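Local coordinates for mandelate racemase / muconate lactonizing enzyme family protein (Agrobacterium tumefaciens, PDB 4DXK) that belongs to the mandelate racemase subgroup of the enolase superfamily, probably acts as a lyase or isomerase, and binds a sodium ion in its barrel domain, at residues Thr169-Trp174 against Asp209-Met214; Pro175-Ala180 against His218-Leu223; Phe239-Pro244 against Val259-Ile264; Ser252-Ala257 against Thr282-Val287. One frame throughout, in Å; residues are numbered along the deposited sequence.

Overall arrangement
All four contacts lie in the barrel domain and move from strand pairing to outer-layer packing. Interaction 1 is buried and rests on four backbone hydrogen bonds between parallel strands; interaction 3 takes up the next pair of strands in the same sheet, with one bridge and one such bond. Interaction 2 joins the helix-bearing segment after strand 170-173 to the loop after strand 212-216, and like interaction 1 it reaches the phosphate, while interaction 3 carries a ligand of the sodium ion. Interaction 4, partly buried, has no hydrogen bond between its segments and relies on methyl contacts, yet Y256 of its helix reaches H241 of interaction 3.

Interaction 1. Residues Thr169-Trp174 against Asp209-Met214; sequences TAMKIW and DKMDIM. With PO4 (phosphate ion), chain B.
A170, M171 and K172 run parallel to D212, I213 and M214, with the strand axes 4.7 Å apart at 26°. Four backbone hydrogen bonds join them. D212 N gives its hydrogen to T169 O (2.9 Å) from 33° outside the carbonyl plane, whereas M171 N meets D212 O almost head-on at 3.0 Å. M214 N reaches M171 O at 2.8 Å, and I173 N closes the series on M214 O at 3.1 Å. M171 thus spends both its N-H and its carbonyl on the partner strand. K172 lays CG across M214 CB at 3.7 Å; with CG anti to the backbone N (chi1 -174°), its chain leads away until NZ hydrogen-bonds phosphate O1 at 2.7 Å. The same ammonium forms a salt bridge with E242 and a hydrogen bond with Y118. The D212 carboxylate is paired with R116 and bonded to Y187 of a second subunit, and T169 OG1 also meets R116. On the other face, M171 SD touches M211 CG at 3.7 Å, the two side chains crossing near a right angle. In the parallel barrel sheet, strand 212-216 lies between 170-173 and 240-242; helix 156-165 packs on M171, helix 190-207 on M171 and I213, and strand 115-118 on A170 and M214.

Interaction 2. Residues Pro175-Ala180 against His218-Leu223; sequences PFDAAA and HSMWQL. With PO4 (phosphate ion), chain B.
H218 ND1 donates to D177 OD2 at 2.6 Å, the one direct hydrogen bond between the two segments. The carboxylate oxygen receives it on its syn lone pair and lies only 10° out of the imidazole plane, although the carboxylate itself is turned 65° from the ring. Such a His-carboxylate bond restrains the rotation of the imidazole. At its other nitrogen, NE2 makes a weak hydrogen bond to phosphate O4 at 3.3 Å. M220 crosses D177 at about a right angle and, in the conformer given, sets its SD 3.5 Å from D177 CG; its CB rests 3.7 Å from A180 CB. A180 also meets W221: its CB sits over one face of the indole, 3.8 Å from the six-membered ring centroid and 29° off the normal. F176 O approaches the edge of that ring, 3.4 Å from CZ2, while accepting the A180 N hydrogen (3.0 Å). The contact thus joins segment 175-180, which leads from strand 170-173 into helix 177-183, to the loop after the adjacent barrel strand 212-216. W174 meets H218 edge-to-face, Y71 of a fourth subunit packs on H218, and helices 190-207 and 223-232 enclose F176, the latter also touching W221.

Interaction 3. Residues Phe239-Pro244 against Val259-Ile264; sequences FWHEDP and VSPAPI. With NA (sodium ion), chain C.
H241 and I264 form a parallel beta bridge with their CA atoms 5.0 Å apart, and H241 N donates to P263 O at 2.9 Å with an N-H...O angle of 166°. The segments belong to a beta-alpha-beta crossover of the enolase-type barrel: strand 240-242 leads through helix 253-259 to the neighbouring parallel strand 264-266. The H241 imidazole lies against A262, whose CB stands over one face in a CH-pi contact, 3.7 Å from the ring centroid and 14° off its normal. Both ring nitrogens have partners elsewhere, ND1 with Y256 OH and NE2 with T238 OG1, which settles the ring's rotation. S260 OG donates to A262 O at 2.7 Å, in the carbonyl plane and on a lone pair, tying down the turn that presents the methyl. P263, which has no N-H to offer, instead puts its ring CD 3.4 Å from F239 O. The other side of the strand serves the metal. W240 NE1 donates to the anti side of E242 OE1 at 3.0 Å, and E242, extended from a chi1 of -177°, carries OE2 to the sodium ion at 2.3 Å. E216 and E268 also bind the ion, and a sodium-bound water donates to D243 OD2 at 2.7 Å.

Interaction 4. Residues Ser252-Ala257 against Thr282-Val287; sequences SLTRYA and TGAAGV
The A284 methyl is set into the surface of helix 253-259, meeting L253 and A257, which are one helical turn apart. Its CB is 3.6 Å from L253 O, 3.7 Å from A257 CB and 4.1 Å from L253 CB. L253 O is already used within the helix, taking the A257 N hydrogen at 2.9 Å, so the methyl simply lies beside a satisfied carbonyl. T254 supplies the second patch: its CG2 comes 3.2 Å from T282 O and 4.0 Å from T282 CB. A chi1 of 68° puts OG1 between the backbone N and the carbonyl carbon and leaves CG2 beside the N, facing T282, while OG1 bonds back to S251 O. No hydrogen bond links the two segments; the contact rests on methyls packed against each other and against carbonyl oxygens. What positions A284 is an ST turn, in which T282 OG1 accepts from A284 N at 2.9 Å with an N-H...O angle of 154°. The same hydroxyl also bonds to L279 O of the preceding helix. Between T282 and A284, G283 takes a positive phi of 78° and is the first residue to depart from helical geometry after helix 272-281. Further out, A285 O accepts from R255 of a second subunit, while R255 of this chain bonds A285 of a third. Helix 253-259 thus packs beside the turn linking helix 272-281 to strand 287-290, with L253 reaching L279 on that helix and I264 on strand 264-266.

Interaction 1. Residues Thr169-Trp174 against Asp209-Met214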
loop_
_atom_site.group_PDB
_atom_site.type_symbol
_atom_site.label_atom_id
_atom_site.label_comp_id
_atom_site.label_asym_id
_atom_site.label_seq_id
_atom_site.Cartn_x
_atom_site.Cartn_y
_atom_site.Cartn_z
ATOM N N THR A 169 26.198 3.692 -32.340
ATOM C CA THR A 169 26.484 4.427 -31.116
ATOM C C THR A 169 25.948 3.737 -29.869
ATOM O O THR A 169 25.774 4.370 -28.823
ATOM C CB THR A 169 25.950 5.875 -31.194
ATOM O OG1 THR A 169 24.536 5.845 -31.415
ATOM C CG2 THR A 169 26.624 6.643 -32.334
ATOM N N ALA A 170 25.698 2.435 -29.976
ATOM C CA ALA A 170 25.330 1.629 -28.823
ATOM C C ALA A 170 25.879 0.221 -28.995
ATOM O O ALA A 170 25.905 -0.314 -30.110
ATOM C CB ALA A 170 23.823 1.591 -28.662
ATOM N N MET A 171 26.309 -0.374 -27.887
ATOM C CA MET A 171 26.840 -1.730 -27.892
ATOM C C MET A 171 26.442 -2.418 -26.599
ATOM O O MET A 171 26.339 -1.780 -25.541
ATOM C CB MET A 171 28.361 -1.713 -28.042
ATOM C CG MET A 171 29.085 -1.069 -26.869
ATOM S SD MET A 171 30.841 -0.786 -27.172
ATOM C CE MET A 171 31.463 -2.462 -27.130
ATOM N N LYS A 172 26.221 -3.723 -26.686
ATOM C CA LYS A 172 25.801 -4.505 -25.532
ATOM C C LYS A 172 26.844 -5.571 -25.231
ATOM O O LYS A 172 27.299 -6.268 -26.137
ATOM C CB LYS A 172 24.429 -5.142 -25.772
ATOM C CG LYS A 172 23.870 -5.865 -24.548
ATOM C CD LYS A 172 22.348 -6.076 -24.642
ATOM C CE LYS A 172 21.997 -7.265 -25.515
ATOM N NZ LYS A 172 20.516 -7.413 -25.635
ATOM N N ILE A 173 27.224 -5.677 -23.957
ATOM C CA ILE A 173 28.240 -6.632 -23.524
ATOM C C ILE A 173 27.751 -7.402 -22.300
ATOM O O ILE A 173 26.837 -6.959 -21.599
ATOM C CB ILE A 173 29.587 -5.929 -23.222
ATOM C CG1 ILE A 173 29.433 -4.892 -22.106
ATOM C CG2 ILE A 173 30.139 -5.277 -24.486
ATOM C CD1 ILE A 173 30.757 -4.289 -21.648
ATOM N N TRP A 174 28.339 -8.570 -22.061
ATOM C CA TRP A 174 27.967 -9.403 -20.918
ATOM C C TRP A 174 29.194 -9.952 -20.186
ATOM O O TRP A 174 29.418 -11.164 -20.153
ATOM C CB TRP A 174 27.010 -10.537 -21.323
ATOM C CG TRP A 174 27.357 -11.296 -22.576
ATOM C CD1 TRP A 174 28.087 -12.446 -22.669
ATOM C CD2 TRP A 174 26.930 -10.985 -23.906
ATOM N NE1 TRP A 174 28.161 -12.855 -23.980
ATOM C CE2 TRP A 174 27.458 -11.974 -24.759
ATOM C CE3 TRP A 174 26.164 -9.957 -24.459
ATOM C CZ2 TRP A 174 27.246 -11.963 -26.137
ATOM C CZ3 TRP A 174 25.949 -9.949 -25.825
ATOM C CH2 TRP A 174 26.490 -10.943 -26.648
ATOM N N ASP A 209 31.992 9.446 -23.870
ATOM C CA ASP A 209 30.536 9.437 -23.742
ATOM C C ASP A 209 29.799 9.217 -25.064
ATOM O O ASP A 209 28.579 9.354 -25.125
ATOM C CB ASP A 209 30.063 10.747 -23.091
ATOM C CG ASP A 209 30.184 11.955 -24.019
ATOM O OD1 ASP A 209 30.832 11.858 -25.084
ATOM O OD2 ASP A 209 29.625 13.017 -23.669
ATOM N N LYS A 210 30.536 8.884 -26.119
ATOM C CA LYS A 210 29.949 8.807 -27.452
ATOM C C LYS A 210 29.203 7.496 -27.693
ATOM O O LYS A 210 28.462 7.370 -28.667
ATOM C CB LYS A 210 31.015 9.025 -28.524
ATOM C CG LYS A 210 31.685 10.385 -28.443
ATOM C CD LYS A 210 32.649 10.608 -29.594
ATOM C CE LYS A 210 33.568 11.791 -29.324
ATOM N NZ LYS A 210 34.854 11.353 -28.711
ATOM N N MET A 211 29.406 6.535 -26.799
ATOM C CA MET A 211 28.837 5.193 -26.936
ATOM C C MET A 211 27.900 4.856 -25.778
ATOM O O MET A 211 28.311 4.924 -24.617
ATOM C CB MET A 211 29.970 4.161 -26.965
ATOM C CG MET A 211 29.511 2.718 -27.064
ATOM S SD MET A 211 28.783 2.345 -28.663
ATOM C CE MET A 211 30.251 2.429 -29.707
ATOM N N ASP A 212 26.657 4.475 -26.081
ATOM C CA ASP A 212 25.789 3.901 -25.050
ATOM C C ASP A 212 26.253 2.470 -24.786
ATOM O O ASP A 212 26.505 1.721 -25.735
ATOM C CB ASP A 212 24.325 3.880 -25.502
ATOM C CG ASP A 212 23.747 5.269 -25.714
ATOM O OD1 ASP A 212 24.047 6.177 -24.907
ATOM O OD2 ASP A 212 22.987 5.432 -26.688
ATOM N N ILE A 213 26.388 2.095 -23.518
ATOM C CA ILE A 213 26.799 0.741 -23.180
ATOM C C ILE A 213 25.657 0.036 -22.470
ATOM O O ILE A 213 25.290 0.388 -21.338
ATOM C CB ILE A 213 28.047 0.698 -22.267
ATOM C CG1 ILE A 213 29.193 1.525 -22.855
ATOM C CG2 ILE A 213 28.483 -0.746 -22.047
ATOM C CD1 ILE A 213 30.392 1.653 -21.921
ATOM N N MET A 214 25.094 -0.959 -23.146
ATOM C CA MET A 214 24.070 -1.818 -22.569
ATOM C C MET A 214 24.743 -2.992 -21.880
ATOM O O MET A 214 25.748 -3.510 -22.375
ATOM C CB MET A 214 23.159 -2.341 -23.671
ATOM C CG MET A 214 22.346 -1.255 -24.338
ATOM S SD MET A 214 22.205 -1.554 -26.096
ATOM C CE MET A 214 21.228 -0.131 -26.583
HETATM P P PO4 B . 21.225 -10.851 -26.553
HETATM O O1 PO4 B . 20.089 -10.104 -25.873
HETATM O O2 PO4 B . 20.746 -12.201 -27.033
HETATM O O3 PO4 B . 21.765 -10.118 -27.751
HETATM O O4 PO4 B . 22.352 -11.053 -25.559
#

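Interaction 2. Residues Pro175-Ala180 against His218-Leu223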
loop_
_atom_site.group_PDB
_atom_site.type_symbol
_atom_site.label_atom_id
_atom_site.label_comp_id
_atom_site.label_asym_id
_atom_site.label_seq_id
_atom_site.Cartn_x
_atom_site.Cartn_y
_atom_site.Cartn_z
ATOM N N PRO A 175 29.994 -9.058 -19.582
ATOM C CA PRO A 175 31.259 -9.482 -18.984
ATOM C C PRO A 175 31.115 -10.138 -17.610
ATOM O O PRO A 175 32.135 -10.562 -17.067
ATOM C CB PRO A 175 32.042 -8.169 -18.874
ATOM C CG PRO A 175 30.993 -7.134 -18.674
ATOM C CD PRO A 175 29.798 -7.598 -19.477
ATOM N N PHE A 176 29.902 -10.239 -17.069
ATOM C CA PHE A 176 29.711 -10.849 -15.753
ATOM C C PHE A 176 29.309 -12.322 -15.833
ATOM O O PHE A 176 29.196 -12.990 -14.799
ATOM C CB PHE A 176 28.655 -10.071 -14.953
ATOM C CG PHE A 176 29.041 -8.646 -14.673
ATOM C CD1 PHE A 176 29.809 -8.329 -13.563
ATOM C CD2 PHE A 176 28.667 -7.626 -15.537
ATOM C CE1 PHE A 176 30.187 -7.012 -13.311
ATOM C CE2 PHE A 176 29.040 -6.310 -15.289
ATOM C CZ PHE A 176 29.797 -6.006 -14.181
ATOM N N ASP A 177 29.088 -12.835 -17.042
ATOM C CA ASP A 177 28.560 -14.191 -17.183
ATOM C C ASP A 177 29.536 -15.250 -16.665
ATOM O O ASP A 177 29.127 -16.239 -16.064
ATOM C CB ASP A 177 28.197 -14.504 -18.634
ATOM C CG ASP A 177 26.926 -13.807 -19.102
ATOM O OD1 ASP A 177 26.478 -12.822 -18.481
ATOM O OD2 ASP A 177 26.385 -14.248 -20.137
ATOM N N ALA A 178 30.826 -15.044 -16.902
ATOM C CA ALA A 178 31.831 -16.011 -16.454
ATOM C C ALA A 178 31.832 -16.131 -14.930
ATOM O O ALA A 178 31.841 -17.235 -14.371
ATOM C CB ALA A 178 33.219 -15.630 -16.969
ATOM N N ALA A 179 31.800 -14.987 -14.257
ATOM C CA ALA A 179 31.724 -14.972 -12.806
ATOM C C ALA A 179 30.435 -15.632 -12.307
ATOM O O ALA A 179 30.456 -16.363 -11.309
ATOM C CB ALA A 179 31.829 -13.558 -12.294
ATOM N N ALA A 180 29.319 -15.386 -12.989
ATOM C CA ALA A 180 28.050 -15.976 -12.579
ATOM C C ALA A 180 28.119 -17.497 -12.615
ATOM O O ALA A 180 27.649 -18.169 -11.699
ATOM C CB ALA A 180 26.917 -15.483 -13.454
ATOM N N HIS A 218 21.835 -11.969 -18.714
ATOM C CA HIS A 218 21.286 -13.283 -19.061
ATOM C C HIS A 218 20.587 -13.988 -17.897
ATOM O O HIS A 218 20.568 -15.214 -17.830
ATOM C CB HIS A 218 22.384 -14.180 -19.637
ATOM C CG HIS A 218 22.832 -13.773 -21.006
ATOM N ND1 HIS A 218 24.160 -13.603 -21.335
ATOM C CD2 HIS A 218 22.126 -13.506 -22.129
ATOM C CE1 HIS A 218 24.254 -13.260 -22.610
ATOM N NE2 HIS A 218 23.035 -13.193 -23.113
ATOM N N SER A 219 20.000 -13.210 -16.990
ATOM C CA SER A 219 19.252 -13.745 -15.844
ATOM C C SER A 219 20.061 -14.686 -14.962
ATOM O O SER A 219 19.498 -15.577 -14.328
ATOM C CB SER A 219 17.957 -14.433 -16.290
ATOM O OG SER A 219 17.039 -13.446 -16.738
ATOM N N MET A 220 21.370 -14.468 -14.898
ATOM C CA MET A 220 22.247 -15.429 -14.233
ATOM C C MET A 220 22.504 -15.178 -12.747
ATOM O O MET A 220 23.125 -16.008 -12.087
ATOM C CB MET A 220 23.572 -15.536 -14.987
ATOM C CG MET A 220 23.382 -15.906 -16.452
ATOM S SD MET A 220 24.920 -16.109 -17.358
ATOM C CE MET A 220 25.621 -17.503 -16.489
ATOM N N TRP A 221 22.015 -14.064 -12.211
ATOM C CA TRP A 221 22.319 -13.676 -10.831
ATOM C C TRP A 221 21.123 -13.735 -9.900
ATOM O O TRP A 221 19.990 -13.458 -10.305
ATOM C CB TRP A 221 22.889 -12.254 -10.815
ATOM C CG TRP A 221 24.199 -12.180 -11.507
ATOM C CD1 TRP A 221 24.432 -11.809 -12.798
ATOM C CD2 TRP A 221 25.463 -12.537 -10.956
ATOM N NE1 TRP A 221 25.781 -11.895 -13.083
ATOM C CE2 TRP A 221 26.430 -12.352 -11.963
ATOM C CE3 TRP A 221 25.872 -13.015 -9.708
ATOM C CZ2 TRP A 221 27.785 -12.604 -11.749
ATOM C CZ3 TRP A 221 27.210 -13.268 -9.502
ATOM C CH2 TRP A 221 28.150 -13.068 -10.517
ATOM N N GLN A 222 21.387 -14.081 -8.640
ATOM C CA GLN A 222 20.428 -13.885 -7.565
ATOM C C GLN A 222 20.363 -12.400 -7.186
ATOM O O GLN A 222 21.170 -11.596 -7.656
ATOM C CB GLN A 222 20.771 -14.769 -6.362
ATOM C CG GLN A 222 20.774 -16.257 -6.699
ATOM C CD GLN A 222 19.419 -16.726 -7.163
ATOM O OE1 GLN A 222 18.429 -16.594 -6.445
ATOM N NE2 GLN A 222 19.354 -17.254 -8.378
ATOM N N LEU A 223 19.406 -12.029 -6.342
ATOM C CA LEU A 223 19.107 -10.612 -6.109
ATOM C C LEU A 223 20.242 -9.830 -5.473
ATOM O O LEU A 223 20.559 -8.721 -5.918
ATOM C CB LEU A 223 17.838 -10.453 -5.275
ATOM C CG LEU A 223 17.468 -9.003 -4.952
ATOM C CD1 LEU A 223 17.119 -8.225 -6.209
ATOM C CD2 LEU A 223 16.312 -8.957 -3.963
HETATM P P PO4 B . 21.225 -10.851 -26.553
HETATM O O1 PO4 B . 20.089 -10.104 -25.873
HETATM O O2 PO4 B . 20.746 -12.201 -27.033
HETATM O O3 PO4 B . 21.765 -10.118 -27.751
HETATM O O4 PO4 B . 22.352 -11.053 -25.559
HETATM O O HOH W 1 25.614 -12.334 -15.893
#

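Interaction 3. Residues Phe239-Pro244 against Val259-Ile264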
loop_
_atom_site.group_PDB
_atom_site.type_symbol
_atom_site.label_atom_id
_atom_site.label_comp_id
_atom_site.label_asym_id
_atom_site.label_seq_id
_atom_site.Cartn_x
_atom_site.Cartn_y
_atom_site.Cartn_z
ATOM N N PHE A 239 23.676 2.185 -19.926
ATOM C CA PHE A 239 22.432 2.605 -20.561
ATOM C C PHE A 239 21.230 1.801 -20.071
ATOM O O PHE A 239 20.167 2.359 -19.798
ATOM C CB PHE A 239 22.570 2.474 -22.075
ATOM C CG PHE A 239 21.426 3.061 -22.846
ATOM C CD1 PHE A 239 21.239 4.435 -22.898
ATOM C CD2 PHE A 239 20.537 2.239 -23.523
ATOM C CE1 PHE A 239 20.187 4.985 -23.621
ATOM C CE2 PHE A 239 19.490 2.780 -24.256
ATOM C CZ PHE A 239 19.310 4.155 -24.297
ATOM N N TRP A 240 21.399 0.486 -19.980
ATOM C CA TRP A 240 20.376 -0.372 -19.390
ATOM C C TRP A 240 21.010 -1.607 -18.786
ATOM O O TRP A 240 22.133 -1.968 -19.154
ATOM C CB TRP A 240 19.254 -0.687 -20.388
ATOM C CG TRP A 240 19.451 -1.738 -21.467
ATOM C CD1 TRP A 240 20.025 -2.984 -21.359
ATOM C CD2 TRP A 240 18.955 -1.644 -22.808
ATOM N NE1 TRP A 240 19.920 -3.658 -22.564
ATOM C CE2 TRP A 240 19.258 -2.856 -23.459
ATOM C CE3 TRP A 240 18.289 -0.643 -23.522
ATOM C CZ2 TRP A 240 18.930 -3.084 -24.803
ATOM C CZ3 TRP A 240 17.941 -0.884 -24.839
ATOM C CH2 TRP A 240 18.267 -2.090 -25.466
ATOM N N HIS A 241 20.303 -2.231 -17.849
ATOM C CA HIS A 241 20.738 -3.469 -17.210
ATOM C C HIS A 241 19.702 -4.521 -17.531
ATOM O O HIS A 241 18.579 -4.495 -17.002
ATOM C CB HIS A 241 20.884 -3.289 -15.698
ATOM C CG HIS A 241 22.030 -2.408 -15.310
ATOM N ND1 HIS A 241 22.285 -2.048 -14.003
ATOM C CD2 HIS A 241 22.993 -1.814 -16.054
ATOM C CE1 HIS A 241 23.351 -1.266 -13.961
ATOM N NE2 HIS A 241 23.796 -1.103 -15.194
ATOM N N GLU A 242 20.071 -5.429 -18.427
ATOM C CA GLU A 242 19.125 -6.368 -19.018
ATOM C C GLU A 242 19.134 -7.698 -18.282
ATOM O O GLU A 242 20.196 -8.297 -18.056
ATOM C CB GLU A 242 19.480 -6.572 -20.489
ATOM C CG GLU A 242 18.532 -7.484 -21.262
ATOM C CD GLU A 242 18.849 -7.506 -22.746
ATOM O OE1 GLU A 242 19.509 -6.571 -23.242
ATOM O OE2 GLU A 242 18.459 -8.477 -23.433
ATOM N N ASP A 243 17.942 -8.159 -17.918
ATOM C CA ASP A 243 17.762 -9.443 -17.243
ATOM C C ASP A 243 18.755 -9.636 -16.093
ATOM O O ASP A 243 19.483 -10.627 -16.047
ATOM C CB ASP A 243 17.821 -10.581 -18.267
ATOM C CG ASP A 243 16.616 -10.591 -19.178
ATOM O OD1 ASP A 243 15.553 -10.150 -18.724
ATOM O OD2 ASP A 243 16.725 -11.032 -20.337
ATOM N N PRO A 244 18.765 -8.696 -15.136
ATOM C CA PRO A 244 19.742 -8.794 -14.046
ATOM C C PRO A 244 19.520 -9.993 -13.129
ATOM O O PRO A 244 20.473 -10.458 -12.494
ATOM C CB PRO A 244 19.524 -7.494 -13.270
ATOM C CG PRO A 244 18.099 -7.098 -13.586
ATOM C CD PRO A 244 17.927 -7.485 -15.018
ATOM N N VAL A 259 18.167 0.465 -6.332
ATOM C CA VAL A 259 19.597 0.741 -6.256
ATOM C C VAL A 259 20.293 0.851 -7.614
ATOM O O VAL A 259 21.434 1.296 -7.683
ATOM C CB VAL A 259 20.347 -0.308 -5.408
ATOM C CG1 VAL A 259 19.767 -0.382 -4.006
ATOM C CG2 VAL A 259 20.308 -1.672 -6.077
ATOM N N SER A 260 19.629 0.450 -8.693
ATOM C CA SER A 260 20.296 0.414 -9.994
ATOM C C SER A 260 20.478 1.801 -10.599
ATOM O O SER A 260 19.542 2.593 -10.637
ATOM C CB SER A 260 19.537 -0.476 -10.971
ATOM O OG SER A 260 20.240 -0.556 -12.203
ATOM N N PRO A 261 21.691 2.101 -11.088
ATOM C CA PRO A 261 21.940 3.396 -11.731
ATOM C C PRO A 261 21.440 3.448 -13.170
ATOM O O PRO A 261 21.521 4.502 -13.803
ATOM C CB PRO A 261 23.468 3.496 -11.714
ATOM C CG PRO A 261 23.915 2.069 -11.830
ATOM C CD PRO A 261 22.921 1.299 -10.974
ATOM N N ALA A 262 20.939 2.325 -13.682
ATOM C CA ALA A 262 20.410 2.260 -15.041
ATOM C C ALA A 262 19.048 1.581 -14.995
ATOM O O ALA A 262 18.805 0.741 -14.118
ATOM C CB ALA A 262 21.354 1.466 -15.931
ATOM N N PRO A 263 18.166 1.910 -15.952
ATOM C CA PRO A 263 16.872 1.229 -15.995
ATOM C C PRO A 263 17.037 -0.257 -16.267
ATOM O O PRO A 263 17.995 -0.693 -16.931
ATOM C CB PRO A 263 16.154 1.897 -17.174
ATOM C CG PRO A 263 17.247 2.476 -18.013
ATOM C CD PRO A 263 18.306 2.901 -17.033
ATOM N N ILE A 264 16.088 -1.030 -15.753
ATOM C CA ILE A 264 16.003 -2.448 -16.045
ATOM C C ILE A 264 15.503 -2.640 -17.467
ATOM O O ILE A 264 14.494 -2.047 -17.869
ATOM C CB ILE A 264 15.011 -3.127 -15.088
ATOM C CG1 ILE A 264 15.502 -3.013 -13.646
ATOM C CG2 ILE A 264 14.793 -4.590 -15.461
ATOM C CD1 ILE A 264 14.450 -3.385 -12.624
HETATM NA NA NA C . 19.308 -10.557 -24.009
HETATM O O HOH W 2 18.859 -11.404 -21.889
HETATM O O HOH W 3 20.080 -12.711 -24.572
#

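Interaction 4. Residues Ser252-Ala257 against Thr282-Val287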
loop_
_atom_site.group_PDB
_atom_site.type_symbol
_atom_site.label_atom_id
_atom_site.label_comp_id
_atom_site.label_asym_id
_atom_site.label_seq_id
_atom_site.Cartn_x
_atom_site.Cartn_y
_atom_site.Cartn_z
ATOM N N SER A 252 10.503 -9.039 -7.233
ATOM C CA SER A 252 11.895 -8.827 -6.838
ATOM C C SER A 252 12.555 -7.636 -7.542
ATOM O O SER A 252 13.515 -7.055 -7.027
ATOM C CB SER A 252 12.740 -10.072 -7.091
ATOM O OG SER A 252 12.432 -11.097 -6.168
ATOM N N LEU A 253 12.050 -7.269 -8.714
ATOM C CA LEU A 253 12.639 -6.164 -9.472
ATOM C C LEU A 253 12.518 -4.817 -8.760
ATOM O O LEU A 253 13.316 -3.916 -9.005
ATOM C CB LEU A 253 12.021 -6.072 -10.867
ATOM C CG LEU A 253 12.283 -7.279 -11.759
ATOM C CD1 LEU A 253 11.538 -7.112 -13.062
ATOM C CD2 LEU A 253 13.765 -7.448 -12.019
ATOM N N THR A 254 11.554 -4.667 -7.858
ATOM C CA THR A 254 11.401 -3.378 -7.182
ATOM C C THR A 254 12.629 -3.035 -6.343
ATOM O O THR A 254 13.082 -1.888 -6.298
ATOM C CB THR A 254 10.120 -3.317 -6.332
ATOM O OG1 THR A 254 10.235 -4.205 -5.215
ATOM C CG2 THR A 254 8.925 -3.713 -7.174
ATOM N N ARG A 255 13.196 -4.036 -5.697
ATOM C CA ARG A 255 14.389 -3.784 -4.912
ATOM C C ARG A 255 15.599 -3.504 -5.777
ATOM O O ARG A 255 16.442 -2.678 -5.423
ATOM C CB ARG A 255 14.654 -4.948 -3.995
ATOM C CG ARG A 255 13.555 -5.067 -2.976
ATOM C CD ARG A 255 13.820 -6.178 -2.044
ATOM N NE ARG A 255 15.069 -5.993 -1.314
ATOM C CZ ARG A 255 15.515 -6.891 -0.448
ATOM N NH1 ARG A 255 14.809 -7.993 -0.247
ATOM N NH2 ARG A 255 16.656 -6.696 0.200
ATOM N N TYR A 256 15.681 -4.183 -6.918
ATOM C CA TYR A 256 16.771 -3.939 -7.843
ATOM C C TYR A 256 16.701 -2.507 -8.364
ATOM O O TYR A 256 17.709 -1.795 -8.399
ATOM C CB TYR A 256 16.713 -4.937 -8.999
ATOM C CG TYR A 256 17.885 -4.787 -9.935
ATOM C CD1 TYR A 256 19.074 -5.460 -9.703
ATOM C CD2 TYR A 256 17.812 -3.950 -11.040
ATOM C CE1 TYR A 256 20.164 -5.307 -10.550
ATOM C CE2 TYR A 256 18.897 -3.789 -11.891
ATOM C CZ TYR A 256 20.064 -4.477 -11.648
ATOM O OH TYR A 256 21.138 -4.315 -12.495
ATOM N N ALA A 257 15.515 -2.079 -8.773
ATOM C CA ALA A 257 15.346 -0.736 -9.322
ATOM C C ALA A 257 15.677 0.344 -8.291
ATOM O O ALA A 257 16.073 1.453 -8.657
ATOM C CB ALA A 257 13.931 -0.551 -9.850
ATOM N N THR A 282 4.845 -3.897 -11.342
ATOM C CA THR A 282 5.859 -3.832 -10.297
ATOM C C THR A 282 6.248 -2.403 -9.967
ATOM O O THR A 282 6.763 -2.151 -8.886
ATOM C CB THR A 282 7.164 -4.551 -10.672
ATOM O OG1 THR A 282 7.807 -3.861 -11.752
ATOM C CG2 THR A 282 6.918 -6.017 -11.017
ATOM N N GLY A 283 6.042 -1.474 -10.892
ATOM C CA GLY A 283 6.545 -0.121 -10.712
ATOM C C GLY A 283 8.037 0.012 -10.983
ATOM O O GLY A 283 8.602 1.086 -10.758
ATOM N N ALA A 284 8.666 -1.055 -11.478
ATOM C CA ALA A 284 10.106 -1.075 -11.707
ATOM C C ALA A 284 10.460 -1.240 -13.184
ATOM O O ALA A 284 11.638 -1.332 -13.529
ATOM C CB ALA A 284 10.741 -2.198 -10.891
ATOM N N ALA A 285 9.460 -1.281 -14.060
ATOM C CA ALA A 285 9.728 -1.531 -15.473
ATOM C C ALA A 285 10.538 -0.395 -16.085
ATOM O O ALA A 285 10.349 0.769 -15.737
ATOM C CB ALA A 285 8.425 -1.727 -16.238
ATOM N N GLY A 286 11.416 -0.731 -17.020
ATOM C CA GLY A 286 12.237 0.256 -17.705
ATOM C C GLY A 286 12.089 0.091 -19.204
ATOM O O GLY A 286 11.025 0.354 -19.776
ATOM N N VAL A 287 13.161 -0.334 -19.858
ATOM C CA VAL A 287 13.084 -0.654 -21.273
ATOM C C VAL A 287 12.360 -1.986 -21.404
ATOM O O VAL A 287 12.767 -2.986 -20.794
ATOM C CB VAL A 287 14.469 -0.751 -21.911
ATOM C CG1 VAL A 287 14.337 -1.049 -23.393
ATOM C CG2 VAL A 287 15.242 0.547 -21.689
#